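Large terminase protein (Enterobacteria phage P22, PDB 4DKW) powers ATP-driven packaging of viral DNA into empty capsids and cuts the genome through its C-terminal nuclease domain, the part described here. Local coordinates at residues 123-128 against 155-160. Numbering follows the deposited sequence.
Sequences NSVESG and RLYHRD
Glu126 and Arg159 join end-on in a two-pronged salt bridge, which ties the first turn of helix 125-137 to the short strand 158-159. Arg159 NH1 donates to Glu126 OE2 at 2.8 Å, nearly straight, while Arg159 NH2 reaches Glu126 OE1 at 2.9 Å with a more bent angle. Both oxygens use their syn lone pairs and lie close to the guanidinium plane (OE2 2° and OE1 15° out of it), so the groups meet edge to edge, their planes tilted by 23°. Backbones stay distant here, with Glu126 CA and Arg159 CA 11.3 Å apart; the two side chains bridge that gap together, Arg159 extended from CG to NE and Glu126 bent at chi2. Gly163 O accepts a further bond from Arg159 NH1.

Val125 CG1 makes a loose van der Waals contact with the phenol oxygen, Tyr157 OH, at 4.2 Å, and Ile165 touches both side chains.

Ser124 OG caps the helix by accepting from Ser127 N at 2.9 Å, and His158 ND1 donates to Leu156 O at 2.7 Å.

The Tyr157 side chain lies about 10 Å from those of the magnesium-binding Asp33 and Asp171, outside the metal's first shell. Within this RNase H-like domain, the chemistry implies a directional, charge-paired link; a second bond from NH1, to Gly163 O, probably limits rotation of the guanidinium further.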
ATOM      1  N   ASN A 123       5.751  12.129  -6.656  1.00 26.57           N
ATOM      2  CA  ASN A 123       5.692  10.737  -6.213  1.00 28.14           C
ATOM      3  C   ASN A 123       6.905  10.328  -5.373  1.00 27.53           C
ATOM      4  O   ASN A 123       7.227   9.146  -5.266  1.00 34.32           O
ATOM      5  CB  ASN A 123       5.476   9.779  -7.400  1.00 31.78           C
ATOM      6  CG  ASN A 123       6.724   9.618  -8.276  1.00 38.91           C
ATOM      7  OD1 ASN A 123       7.666  10.412  -8.198  1.00 42.23           O
ATOM      8  ND2 ASN A 123       6.727   8.588  -9.118  1.00 38.85           N
ATOM      9  N   SER A 124       7.561  11.315  -4.769  1.00 24.63           N
ATOM     10  CA  SER A 124       8.700  11.072  -3.880  1.00 22.80           C
ATOM     11  C   SER A 124       8.494   9.952  -2.842  1.00 24.83           C
ATOM     12  O   SER A 124       7.579  10.015  -2.018  1.00 29.11           O
ATOM     13  CB  SER A 124       9.064  12.362  -3.153  1.00 17.68           C
ATOM     14  OG  SER A 124      10.060  12.134  -2.174  1.00 24.50           O
ATOM     15  N   VAL A 125       9.347   8.932  -2.886  1.00 25.53           N
ATOM     16  CA  VAL A 125       9.345   7.894  -1.857  1.00 23.03           C
ATOM     17  C   VAL A 125       9.751   8.491  -0.505  1.00 22.56           C
ATOM     18  O   VAL A 125       9.116   8.233   0.514  1.00 26.49           O
ATOM     19  CB  VAL A 125      10.299   6.740  -2.216  1.00 21.32           C
ATOM     20  CG1 VAL A 125      10.270   5.661  -1.136  1.00 20.26           C
ATOM     21  CG2 VAL A 125       9.932   6.163  -3.572  1.00 21.53           C
ATOM     22  N   GLU A 126      10.811   9.290  -0.508  1.00 22.02           N
ATOM     23  CA  GLU A 126      11.286   9.960   0.706  1.00 24.49           C
ATOM     24  C   GLU A 126      10.164  10.736   1.395  1.00 22.44           C
ATOM     25  O   GLU A 126       9.995  10.656   2.606  1.00 23.85           O
ATOM     26  CB  GLU A 126      12.463  10.906   0.395  1.00 19.25           C
ATOM     27  CG  GLU A 126      13.784  10.197   0.049  1.00 18.71           C
ATOM     28  CD  GLU A 126      14.429   9.509   1.243  1.00 24.44           C
ATOM     29  OE1 GLU A 126      14.044   9.813   2.393  1.00 28.62           O
ATOM     30  OE2 GLU A 126      15.327   8.661   1.039  1.00 21.42           O
ATOM     31  N   SER A 127       9.392  11.481   0.616  1.00 25.92           N
ATOM     32  CA  SER A 127       8.299  12.270   1.169  1.00 25.82           C
ATOM     33  C   SER A 127       7.218  11.388   1.808  1.00 29.08           C
ATOM     34  O   SER A 127       6.710  11.694   2.890  1.00 27.68           O
ATOM     35  CB  SER A 127       7.694  13.177   0.091  1.00 21.60           C
ATOM     36  OG  SER A 127       7.039  14.278   0.692  1.00 31.23           O
ATOM     37  N   GLY A 128       6.866  10.298   1.134  1.00 25.90           N
ATOM     38  CA  GLY A 128       5.927   9.329   1.675  1.00 23.85           C
ATOM     39  C   GLY A 128       6.398   8.681   2.969  1.00 26.25           C
ATOM     40  O   GLY A 128       5.628   8.494   3.909  1.00 27.88           O
ATOM     41  N   ARG A 155      10.378  -4.522   9.504  1.00 31.56           N
ATOM     42  CA  ARG A 155      11.555  -4.918  10.285  1.00 32.98           C
ATOM     43  C   ARG A 155      12.886  -4.818   9.534  1.00 31.97           C
ATOM     44  O   ARG A 155      13.937  -4.572  10.144  1.00 27.95           O
ATOM     45  CB  ARG A 155      11.392  -6.346  10.786  1.00 31.16           C
ATOM     46  CG  ARG A 155      10.396  -6.485  11.899  1.00 39.69           C
ATOM     47  CD  ARG A 155      10.433  -7.875  12.504  1.00 37.38           C
ATOM     48  NE  ARG A 155       9.672  -8.849  11.734  1.00 40.96           N
ATOM     49  CZ  ARG A 155       8.405  -9.171  11.975  1.00 40.56           C
ATOM     50  NH1 ARG A 155       7.746  -8.608  12.978  1.00 33.67           N
ATOM     51  NH2 ARG A 155       7.806 -10.088  11.232  1.00 49.15           N
ATOM     52  N   LEU A 156      12.828  -5.009   8.217  1.00 28.83           N
ATOM     53  CA  LEU A 156      14.014  -5.058   7.367  1.00 28.48           C
ATOM     54  C   LEU A 156      14.307  -3.769   6.581  1.00 28.62           C
ATOM     55  O   LEU A 156      15.373  -3.634   5.997  1.00 31.55           O
ATOM     56  CB  LEU A 156      13.858  -6.204   6.375  1.00 30.79           C
ATOM     57  CG  LEU A 156      13.725  -7.593   6.986  1.00 33.29           C
ATOM     58  CD1 LEU A 156      13.511  -8.615   5.884  1.00 31.80           C
ATOM     59  CD2 LEU A 156      14.974  -7.918   7.769  1.00 32.95           C
ATOM     60  N   TYR A 157      13.350  -2.846   6.545  1.00 27.41           N
ATOM     61  CA  TYR A 157      13.466  -1.633   5.741  1.00 26.60           C
ATOM     62  C   TYR A 157      14.569  -0.717   6.290  1.00 30.46           C
ATOM     63  O   TYR A 157      14.487  -0.240   7.433  1.00 30.56           O
ATOM     64  CB  TYR A 157      12.132  -0.898   5.753  1.00 20.10           C
ATOM     65  CG  TYR A 157      11.839  -0.064   4.526  1.00 23.51           C
ATOM     66  CD1 TYR A 157      12.205  -0.498   3.258  1.00 20.98           C
ATOM     67  CD2 TYR A 157      11.142   1.137   4.636  1.00 22.63           C
ATOM     68  CE1 TYR A 157      11.905   0.266   2.126  1.00 25.36           C
ATOM     69  CE2 TYR A 157      10.834   1.893   3.524  1.00 19.91           C
ATOM     70  CZ  TYR A 157      11.215   1.461   2.273  1.00 24.32           C
ATOM     71  OH  TYR A 157      10.886   2.225   1.164  1.00 24.61           O
ATOM     72  N   HIS A 158      15.592  -0.459   5.473  1.00 27.30           N
ATOM     73  CA  HIS A 158      16.764   0.276   5.950  1.00 25.25           C
ATOM     74  C   HIS A 158      17.429   1.108   4.856  1.00 27.46           C
ATOM     75  O   HIS A 158      17.066   1.022   3.683  1.00 26.48           O
ATOM     76  CB  HIS A 158      17.780  -0.699   6.548  1.00 23.66           C
ATOM     77  CG  HIS A 158      18.387  -1.626   5.538  1.00 27.76           C
ATOM     78  ND1 HIS A 158      17.734  -2.741   5.058  1.00 25.75           N
ATOM     79  CD2 HIS A 158      19.586  -1.591   4.902  1.00 23.31           C
ATOM     80  CE1 HIS A 158      18.507  -3.360   4.181  1.00 28.21           C
ATOM     81  NE2 HIS A 158      19.636  -2.680   4.071  1.00 29.01           N
ATOM     82  N   ARG A 159      18.408   1.916   5.253  1.00 25.75           N
ATOM     83  CA  ARG A 159      19.198   2.687   4.309  1.00 21.79           C
ATOM     84  C   ARG A 159      20.586   2.079   4.154  1.00 29.64           C
ATOM     85  O   ARG A 159      21.103   1.446   5.080  1.00 25.11           O
ATOM     86  CB  ARG A 159      19.317   4.134   4.773  1.00 21.65           C
ATOM     87  CG  ARG A 159      18.000   4.870   4.757  1.00 26.27           C
ATOM     88  CD  ARG A 159      18.102   6.270   5.321  1.00 22.60           C
ATOM     89  NE  ARG A 159      16.778   6.877   5.363  1.00 25.42           N
ATOM     90  CZ  ARG A 159      16.185   7.445   4.316  1.00 30.57           C
ATOM     91  NH1 ARG A 159      16.805   7.511   3.141  1.00 25.72           N
ATOM     92  NH2 ARG A 159      14.967   7.953   4.442  1.00 32.36           N
ATOM     93  N   ASP A 160      21.193   2.266   2.985  1.00 26.16           N
ATOM     94  CA  ASP A 160      22.534   1.743   2.773  1.00 28.26           C
ATOM     95  C   ASP A 160      23.577   2.595   3.489  1.00 33.85           C
ATOM     96  O   ASP A 160      23.235   3.505   4.251  1.00 27.87           O
ATOM     97  CB  ASP A 160      22.866   1.564   1.280  1.00 26.30           C
ATOM     98  CG  ASP A 160      22.805   2.855   0.487  1.00 29.62           C
ATOM     99  OD1 ASP A 160      23.053   3.947   1.047  1.00 28.00           O
ATOM    100  OD2 ASP A 160      22.527   2.769  -0.730  1.00 33.59           O
TER